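TRNA-splicing ligase RtcB (Thermus thermophilus, PDB 2EPG) probably joins RNA ends, sealing a 2',3'-cyclic phosphate or 3'-phosphate end to a 5'-hydroxyl end with GTP and manganese. Local coordinates at residues A[90-100]-A[279-287]; A[67-76]-A[403-414]. All coordinates share one frame; numbering follows the deposited sequence.

Contact 1: residues A[90-100]-A[279-287]; sequences FDPEEGGVVSP and QLAAAPIKS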
loop_
_atom_site.group_PDB
_atom_site.type_symbol
_atom_site.label_atom_id
_atom_site.label_comp_id
_atom_site.label_asym_id
_atom_site.label_seq_id
_atom_site.Cartn_x
_atom_site.Cartn_y
_atom_site.Cartn_z
ATOM N N PHE A 90 17.635 2.858 -3.357
ATOM C CA PHE A 90 18.666 3.170 -4.341
ATOM C C PHE A 90 19.140 4.616 -4.194
ATOM O O PHE A 90 18.321 5.528 -4.077
ATOM C CB PHE A 90 18.125 2.924 -5.750
ATOM C CG PHE A 90 17.984 1.455 -6.092
ATOM C CD1 PHE A 90 16.824 0.753 -5.771
ATOM C CD2 PHE A 90 19.028 0.774 -6.706
ATOM C CE1 PHE A 90 16.705 -0.606 -6.060
ATOM C CE2 PHE A 90 18.919 -0.590 -6.997
ATOM C CZ PHE A 90 17.760 -1.281 -6.676
ATOM N N ASP A 91 20.458 4.821 -4.187
ATOM C CA ASP A 91 21.017 6.158 -4.020
ATOM C C ASP A 91 21.343 6.824 -5.359
ATOM O O ASP A 91 22.251 6.392 -6.074
ATOM C CB ASP A 91 22.292 6.094 -3.172
ATOM C CG ASP A 91 22.789 7.470 -2.759
ATOM O OD1 ASP A 91 22.503 8.457 -3.452
ATOM O OD2 ASP A 91 23.490 7.562 -1.738
ATOM N N PRO A 92 20.628 7.907 -5.696
ATOM C CA PRO A 92 20.843 8.629 -6.959
ATOM C C PRO A 92 22.288 9.082 -7.136
ATOM O O PRO A 92 22.822 9.052 -8.243
ATOM C CB PRO A 92 19.895 9.832 -6.851
ATOM C CG PRO A 92 18.884 9.405 -5.838
ATOM C CD PRO A 92 19.706 8.651 -4.827
ATOM N N GLU A 93 22.912 9.497 -6.037
ATOM C CA GLU A 93 24.286 9.979 -6.064
ATOM C C GLU A 93 25.305 8.885 -6.298
ATOM O O GLU A 93 26.477 9.165 -6.556
ATOM C CB GLU A 93 24.625 10.688 -4.752
ATOM C CG GLU A 93 23.868 11.976 -4.579
ATOM C CD GLU A 93 23.961 12.825 -5.822
ATOM O OE1 GLU A 93 23.012 12.806 -6.636
ATOM O OE2 GLU A 93 25.002 13.496 -5.992
ATOM N N GLU A 94 24.858 7.641 -6.197
ATOM C CA GLU A 94 25.728 6.487 -6.375
ATOM C C GLU A 94 25.370 5.785 -7.692
ATOM O O GLU A 94 25.688 4.623 -7.890
ATOM C CB GLU A 94 25.515 5.537 -5.193
ATOM C CG GLU A 94 26.758 5.094 -4.450
ATOM C CD GLU A 94 27.671 6.239 -4.079
ATOM O OE1 GLU A 94 27.234 7.171 -3.374
ATOM O OE2 GLU A 94 28.840 6.202 -4.506
ATOM N N GLY A 95 24.681 6.496 -8.576
ATOM C CA GLY A 95 24.285 5.902 -9.838
ATOM C C GLY A 95 23.126 4.930 -9.696
ATOM O O GLY A 95 22.994 3.983 -10.477
ATOM N N GLY A 96 22.279 5.169 -8.700
ATOM C CA GLY A 96 21.142 4.302 -8.461
ATOM C C GLY A 96 20.129 4.258 -9.593
ATOM O O GLY A 96 20.033 5.181 -10.405
ATOM N N VAL A 97 19.356 3.181 -9.640
ATOM C CA VAL A 97 18.362 3.011 -10.683
ATOM C C VAL A 97 16.945 2.970 -10.138
ATOM O O VAL A 97 16.735 2.862 -8.928
ATOM C CB VAL A 97 18.608 1.697 -11.462
ATOM C CG1 VAL A 97 19.917 1.777 -12.236
ATOM C CG2 VAL A 97 18.624 0.496 -10.497
ATOM N N VAL A 98 15.972 3.084 -11.034
ATOM C CA VAL A 98 14.563 2.993 -10.664
ATOM C C VAL A 98 13.991 1.897 -11.555
ATOM O O VAL A 98 14.248 1.878 -12.769
ATOM C CB VAL A 98 13.771 4.326 -10.891
ATOM C CG1 VAL A 98 13.934 4.827 -12.327
ATOM C CG2 VAL A 98 12.265 4.079 -10.604
ATOM N N SER A 99 13.239 0.975 -10.961
ATOM C CA SER A 99 12.665 -0.129 -11.722
ATOM C C SER A 99 11.163 -0.305 -11.571
ATOM O O SER A 99 10.672 -0.539 -10.469
ATOM C CB SER A 99 13.331 -1.436 -11.335
ATOM O OG SER A 99 12.639 -2.502 -11.942
ATOM N N PRO A 100 10.410 -0.209 -12.683
ATOM C CA PRO A 100 8.952 -0.368 -12.624
ATOM C C PRO A 100 8.575 -1.690 -11.960
ATOM O O PRO A 100 7.571 -1.783 -11.254
ATOM C CB PRO A 100 8.540 -0.328 -14.096
ATOM C CG PRO A 100 9.577 0.553 -14.717
ATOM C CD PRO A 100 10.855 0.086 -14.057
ATOM N N GLN A 279 13.029 -9.026 -16.248
ATOM C CA GLN A 279 11.904 -8.428 -15.539
ATOM C C GLN A 279 12.384 -7.401 -14.512
ATOM O O GLN A 279 11.582 -6.689 -13.901
ATOM C CB GLN A 279 11.070 -9.520 -14.859
ATOM C CG GLN A 279 10.713 -10.677 -15.788
ATOM C CD GLN A 279 9.466 -11.433 -15.350
ATOM O OE1 GLN A 279 9.356 -11.872 -14.202
ATOM N NE2 GLN A 279 8.521 -11.593 -16.271
ATOM N N LEU A 280 13.700 -7.328 -14.344
ATOM C CA LEU A 280 14.331 -6.389 -13.419
ATOM C C LEU A 280 14.623 -5.072 -14.154
ATOM O O LEU A 280 15.324 -4.192 -13.635
ATOM C CB LEU A 280 15.637 -6.992 -12.914
ATOM C CG LEU A 280 15.919 -7.039 -11.418
ATOM C CD1 LEU A 280 14.754 -7.648 -10.656
ATOM C CD2 LEU A 280 17.189 -7.848 -11.210
ATOM N N ALA A 281 14.090 -4.957 -15.369
ATOM C CA ALA A 281 14.278 -3.782 -16.214
ATOM C C ALA A 281 14.313 -2.482 -15.415
ATOM O O ALA A 281 13.332 -2.129 -14.770
ATOM C CB ALA A 281 13.172 -3.726 -17.251
ATOM N N ALA A 282 15.441 -1.771 -15.473
ATOM C CA ALA A 282 15.607 -0.521 -14.724
ATOM C C ALA A 282 16.380 0.529 -15.518
ATOM O O ALA A 282 17.019 0.208 -16.507
ATOM C CB ALA A 282 16.339 -0.799 -13.409
ATOM N N ALA A 283 16.335 1.776 -15.056
ATOM C CA ALA A 283 17.040 2.868 -15.706
ATOM C C ALA A 283 17.599 3.772 -14.618
ATOM O O ALA A 283 17.079 3.816 -13.500
ATOM C CB ALA A 283 16.075 3.674 -16.613
ATOM N N PRO A 284 18.683 4.496 -14.923
ATOM C CA PRO A 284 19.252 5.380 -13.912
ATOM C C PRO A 284 18.204 6.381 -13.474
ATOM O O PRO A 284 17.479 6.944 -14.302
ATOM C CB PRO A 284 20.406 6.057 -14.650
ATOM C CG PRO A 284 20.831 5.009 -15.641
ATOM C CD PRO A 284 19.515 4.479 -16.143
ATOM N N ILE A 285 18.118 6.578 -12.165
ATOM C CA ILE A 285 17.191 7.532 -11.586
ATOM C C ILE A 285 17.429 8.902 -12.234
ATOM O O ILE A 285 16.484 9.618 -12.550
ATOM C CB ILE A 285 17.418 7.618 -10.050
ATOM C CG1 ILE A 285 16.856 6.367 -9.368
ATOM C CG2 ILE A 285 16.775 8.874 -9.480
ATOM C CD1 ILE A 285 17.444 6.115 -8.015
ATOM N N LYS A 286 18.692 9.248 -12.477
ATOM C CA LYS A 286 19.006 10.551 -13.077
ATOM C C LYS A 286 18.947 10.663 -14.605
ATOM O O LYS A 286 19.279 11.710 -15.156
ATOM C CB LYS A 286 20.379 11.026 -12.618
ATOM C CG LYS A 286 20.441 11.490 -11.173
ATOM C CD LYS A 286 21.874 11.912 -10.867
ATOM C CE LYS A 286 22.035 12.462 -9.477
ATOM N NZ LYS A 286 23.466 12.828 -9.266
ATOM N N SER A 287 18.539 9.594 -15.282
ATOM C CA SER A 287 18.430 9.575 -16.738
ATOM C C SER A 287 17.064 10.106 -17.159
ATOM O O SER A 287 16.121 10.095 -16.366
ATOM C CB SER A 287 18.532 8.138 -17.248
ATOM O OG SER A 287 17.332 7.422 -16.914
#
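Val-98 and Ala-283 exchange both of their backbone bonds: Val-98 N gives its hydrogen to Ala-283 O at 2.8 Å, and Ala-283 N returns one to Val-98 O at 3.1 Å. A third bond, almost straight at 173°, runs from Ile-285 N to Gly-96 O. Three buried carbonyl oxygens thereby gain donors. Pro-284, between two of the donors, has no N-H to offer, but it faces Val-97 in a non-hydrogen-bonded pair where none is needed, and its CA-H leans toward Gly-96 O. The result is a small two-stranded antiparallel sheet, 97-98 with 283-284, set beside helix 288-321. Beginning at the last residue of strand 283-284, Pro-284 to Ser-287 form a type I turn. Pro-284 O accepts from Ser-287 N and from Ser-287 OG, the hydroxyl lying on a lone pair in the carbonyl plane, while the same serine caps the start of the helix through Gly-290 N. At the same end of the contact, across from this turn, Asp-91 O is gripped from opposite faces by Glu-94 N and Gly-96 N; a CB on Gly-96 would run into this oxygen. Asp-91 OD1 takes Glu-93 N in an Asx turn. Beta-branched Ile-285 serves two sides: its CG1-CD1 branch lies along Val-98 CB (4.0 Å from CG1) and reaches Phe-90 CB, while CG2 turns to Pro-92 CB. Lys-286, extended beyond CG, passes Pro-92 O with its CE and delivers NZ to the syn side of Glu-93 OE1 in a salt bridge, 2.7 Å long and 32° out of the carboxylate plane.

Contact 2: residues A[67-76]-A[403-414]; sequences VEPALAMPDI and VSFGSSCHGAGR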
loop_
_atom_site.group_PDB
_atom_site.type_symbol
_atom_site.label_atom_id
_atom_site.label_comp_id
_atom_site.label_asym_id
_atom_site.label_seq_id
_atom_site.Cartn_x
_atom_site.Cartn_y
_atom_site.Cartn_z
ATOM N N VAL A 67 21.283 0.312 -1.963
ATOM C CA VAL A 67 21.757 0.592 -0.611
ATOM C C VAL A 67 21.560 -0.677 0.221
ATOM O O VAL A 67 20.494 -1.301 0.183
ATOM C CB VAL A 67 20.969 1.777 0.016
ATOM C CG1 VAL A 67 21.456 2.067 1.453
ATOM C CG2 VAL A 67 21.128 3.031 -0.866
ATOM N N GLU A 68 22.595 -1.076 0.954
ATOM C CA GLU A 68 22.511 -2.275 1.773
ATOM C C GLU A 68 21.547 -2.085 2.947
ATOM O O GLU A 68 21.592 -1.064 3.636
ATOM C CB GLU A 68 23.902 -2.643 2.309
ATOM C CG GLU A 68 23.957 -3.987 3.016
ATOM C CD GLU A 68 25.391 -4.478 3.182
ATOM O OE1 GLU A 68 26.093 -3.986 4.095
ATOM O OE2 GLU A 68 25.819 -5.339 2.382
ATOM N N PRO A 69 20.658 -3.071 3.189
ATOM C CA PRO A 69 20.546 -4.305 2.411
ATOM C C PRO A 69 19.267 -4.312 1.586
ATOM O O PRO A 69 18.360 -3.522 1.841
ATOM C CB PRO A 69 20.474 -5.367 3.488
ATOM C CG PRO A 69 19.508 -4.700 4.482
ATOM C CD PRO A 69 20.008 -3.228 4.507
ATOM N N ALA A 70 19.201 -5.207 0.603
ATOM C CA ALA A 70 17.989 -5.364 -0.187
ATOM C C ALA A 70 17.125 -6.129 0.818
ATOM O O ALA A 70 17.644 -7.008 1.510
ATOM C CB ALA A 70 18.264 -6.223 -1.444
ATOM N N LEU A 71 15.830 -5.818 0.895
ATOM C CA LEU A 71 14.949 -6.451 1.876
ATOM C C LEU A 71 13.678 -7.095 1.370
ATOM O O LEU A 71 13.154 -6.750 0.309
ATOM C CB LEU A 71 14.525 -5.428 2.935
ATOM C CG LEU A 71 15.572 -4.842 3.870
ATOM C CD1 LEU A 71 15.354 -3.350 3.992
ATOM C CD2 LEU A 71 15.485 -5.536 5.235
ATOM N N ALA A 72 13.159 -8.006 2.185
ATOM C CA ALA A 72 11.911 -8.703 1.890
ATOM C C ALA A 72 11.169 -8.967 3.201
ATOM O O ALA A 72 11.777 -9.396 4.187
ATOM C CB ALA A 72 12.182 -10.018 1.180
HETATM N N MSE A 73 9.864 -8.702 3.189
HETATM C CA MSE A 73 8.966 -8.896 4.338
HETATM C C MSE A 73 8.567 -10.367 4.536
HETATM O O MSE A 73 8.788 -11.197 3.652
HETATM C CB MSE A 73 7.701 -8.044 4.148
HETATM C CG MSE A 73 7.973 -6.555 4.163
HETATM SE SE MSE A 73 8.765 -6.055 5.857
HETATM C CE MSE A 73 10.030 -4.753 5.293
ATOM N N PRO A 74 7.950 -10.702 5.691
ATOM C CA PRO A 74 7.539 -12.080 5.974
ATOM C C PRO A 74 6.587 -12.710 4.966
ATOM O O PRO A 74 6.529 -13.929 4.867
ATOM C CB PRO A 74 6.922 -11.987 7.371
ATOM C CG PRO A 74 7.675 -10.893 7.996
ATOM C CD PRO A 74 7.710 -9.857 6.870
ATOM N N ASP A 75 5.844 -11.904 4.217
ATOM C CA ASP A 75 4.919 -12.471 3.230
ATOM C C ASP A 75 5.482 -12.463 1.823
ATOM O O ASP A 75 4.726 -12.429 0.862
ATOM C CB ASP A 75 3.594 -11.713 3.212
ATOM C CG ASP A 75 3.776 -10.225 2.971
ATOM O OD1 ASP A 75 2.755 -9.534 2.765
ATOM O OD2 ASP A 75 4.932 -9.743 3.002
ATOM N N ILE A 76 6.804 -12.496 1.707
ATOM C CA ILE A 76 7.471 -12.484 0.415
ATOM C C ILE A 76 7.101 -13.666 -0.463
ATOM O O ILE A 76 6.904 -14.786 0.030
ATOM C CB ILE A 76 8.990 -12.493 0.595
ATOM C CG1 ILE A 76 9.688 -12.606 -0.764
ATOM C CG2 ILE A 76 9.397 -13.657 1.475
ATOM C CD1 ILE A 76 11.204 -12.687 -0.651
ATOM N N VAL A 403 16.480 -0.736 10.697
ATOM C CA VAL A 403 16.665 -1.960 9.925
ATOM C C VAL A 403 15.880 -2.261 8.666
ATOM O O VAL A 403 16.198 -3.236 7.988
ATOM C CB VAL A 403 16.519 -3.204 10.847
ATOM C CG1 VAL A 403 17.341 -2.983 12.137
ATOM C CG2 VAL A 403 15.041 -3.466 11.176
ATOM N N SER A 404 14.868 -1.467 8.328
ATOM C CA SER A 404 14.092 -1.779 7.126
ATOM C C SER A 404 13.738 -0.550 6.319
ATOM O O SER A 404 12.743 -0.556 5.603
ATOM C CB SER A 404 12.800 -2.522 7.516
ATOM O OG SER A 404 11.942 -1.721 8.315
ATOM N N PHE A 405 14.553 0.490 6.416
ATOM C CA PHE A 405 14.250 1.747 5.731
ATOM C C PHE A 405 12.825 2.175 6.135
ATOM O O PHE A 405 12.005 2.570 5.301
ATOM C CB PHE A 405 14.365 1.560 4.209
ATOM C CG PHE A 405 15.765 1.208 3.753
ATOM C CD1 PHE A 405 16.072 -0.072 3.312
ATOM C CD2 PHE A 405 16.777 2.159 3.805
ATOM C CE1 PHE A 405 17.373 -0.397 2.930
ATOM C CE2 PHE A 405 18.085 1.848 3.426
ATOM C CZ PHE A 405 18.380 0.561 2.987
ATOM N N GLY A 406 12.539 2.063 7.430
ATOM C CA GLY A 406 11.234 2.432 7.949
ATOM C C GLY A 406 10.099 1.780 7.177
ATOM O O GLY A 406 9.167 2.464 6.757
ATOM N N SER A 407 10.182 0.460 7.001
ATOM C CA SER A 407 9.193 -0.303 6.250
ATOM C C SER A 407 8.582 -1.460 7.039
ATOM O O SER A 407 9.212 -2.012 7.932
ATOM C CB SER A 407 9.844 -0.880 4.996
ATOM O OG SER A 407 10.392 0.148 4.192
ATOM N N SER A 408 7.355 -1.833 6.694
ATOM C CA SER A 408 6.720 -2.949 7.345
ATOM C C SER A 408 5.969 -3.812 6.332
ATOM O O SER A 408 6.147 -3.660 5.124
ATOM C CB SER A 408 5.793 -2.468 8.462
ATOM O OG SER A 408 5.488 -3.549 9.326
ATOM N N CYS A 409 5.123 -4.714 6.808
ATOM C CA CYS A 409 4.422 -5.606 5.893
ATOM C C CYS A 409 3.132 -4.997 5.372
ATOM O O CYS A 409 2.665 -3.966 5.865
ATOM C CB CYS A 409 4.104 -6.929 6.590
ATOM S SG CYS A 409 2.759 -6.769 7.797
ATOM N N HIS A 410 2.548 -5.641 4.375
ATOM C CA HIS A 410 1.299 -5.139 3.832
ATOM C C HIS A 410 0.194 -6.190 3.908
ATOM O O HIS A 410 -0.976 -5.854 3.966
ATOM C CB HIS A 410 1.495 -4.704 2.383
ATOM C CG HIS A 410 1.237 -5.789 1.391
ATOM N ND1 HIS A 410 0.165 -5.759 0.524
ATOM C CD2 HIS A 410 1.908 -6.937 1.125
ATOM C CE1 HIS A 410 0.190 -6.842 -0.236
ATOM N NE2 HIS A 410 1.236 -7.573 0.108
ATOM N N GLY A 411 0.564 -7.464 3.899
ATOM C CA GLY A 411 -0.444 -8.510 3.948
ATOM C C GLY A 411 -0.444 -9.337 5.217
ATOM O O GLY A 411 0.540 -9.356 5.958
ATOM N N ALA A 412 -1.551 -10.031 5.462
ATOM C CA ALA A 412 -1.697 -10.866 6.653
ATOM C C ALA A 412 -1.636 -12.365 6.345
ATOM O O ALA A 412 -1.334 -13.177 7.222
ATOM C CB ALA A 412 -3.015 -10.535 7.362
ATOM N N GLY A 413 -1.914 -12.732 5.098
ATOM C CA GLY A 413 -1.900 -14.138 4.740
ATOM C C GLY A 413 -0.952 -14.525 3.625
ATOM O O GLY A 413 0.137 -13.963 3.499
ATOM N N ARG A 414 -1.382 -15.488 2.808
ATOM C CA ARG A 414 -0.584 -16.000 1.693
ATOM C C ARG A 414 -1.378 -16.093 0.392
ATOM O O ARG A 414 -1.034 -16.871 -0.500
ATOM C CB ARG A 414 -0.036 -17.380 2.057
ATOM C CG ARG A 414 0.940 -17.355 3.219
ATOM C CD ARG A 414 2.232 -16.686 2.805
ATOM N NE ARG A 414 3.232 -16.729 3.863
ATOM C CZ ARG A 414 4.536 -16.568 3.663
ATOM N NH1 ARG A 414 5.368 -16.623 4.690
ATOM N NH2 ARG A 414 5.012 -16.364 2.438
#
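The ring of Phe-405 is met along its edge by three groups of the 67-76 segment: Leu-71 CD1 is 3.4 Å from CD1 of the ring, Pro-69 O lies in the ring plane beside CE1, and Val-67 CG1 abuts CZ. His-347 adds an edge-to-face ring contact. Here strand 70-73 of the RtcB fold runs past the loop that carries His-410, the predicted GMP-histidine nucleophile. An alanine in place of Phe-405 would probably leave Leu-71 and Val-67 without their shared apolar partner and open a gap beside them. The guanidinium of the poorly ordered Arg-414 has Asp-75 CA over one face and Ile-76 O at its edge. Between these ends lies selenomethionine Met-73, whose flexible, unbranched chain bends at chi2 (-60°) and chi3, laying SE against the Ser-408 carbonyl and bringing CE to 3.9 Å from Ser-407 CB. Ser-404 OG, placed between its backbone N and carbonyl carbon (chi1 63°), is hydrogen-bonded to Ser-407 O in the carbonyl plane, and also to Ala-400 O. The Asp-75 and His-410 side chains cross at about a right angle, with carboxylate and ring planes 51° apart, while His-410 ND1 is hydrogen-bonded to His-339. Glycine suits position 411, where a CB would press on this carboxylate: Gly-411 N makes a weak, bent bond to Asp-75 OD1, 3.2 Å long, and His-410 CD2 lies 3.2 Å from the same oxygen.

In the fold
The two contacts have centres about 20 Å apart and are nested along the chain: 67-76 comes first, then 90-100, then 279-287, and 403-414 last, so contact 1 lies inside the loop that contact 2 closes. They meet through packing of Val-67 CG2 on Asp-91 N, 3.8 Å away. Strand 70-73 pairs antiparallel with strand 86-90, whose last residue opens contact 1, and 86-90 pairs in turn with 350-357, a strand touched by side chains of contact 1. Contact 2 lies nearer the centre of the chain and includes part of the predicted GMP site, with His-410; contact 1, more peripheral, pairs the short strand 97-98 with 283-284, just ahead of helix 288-321.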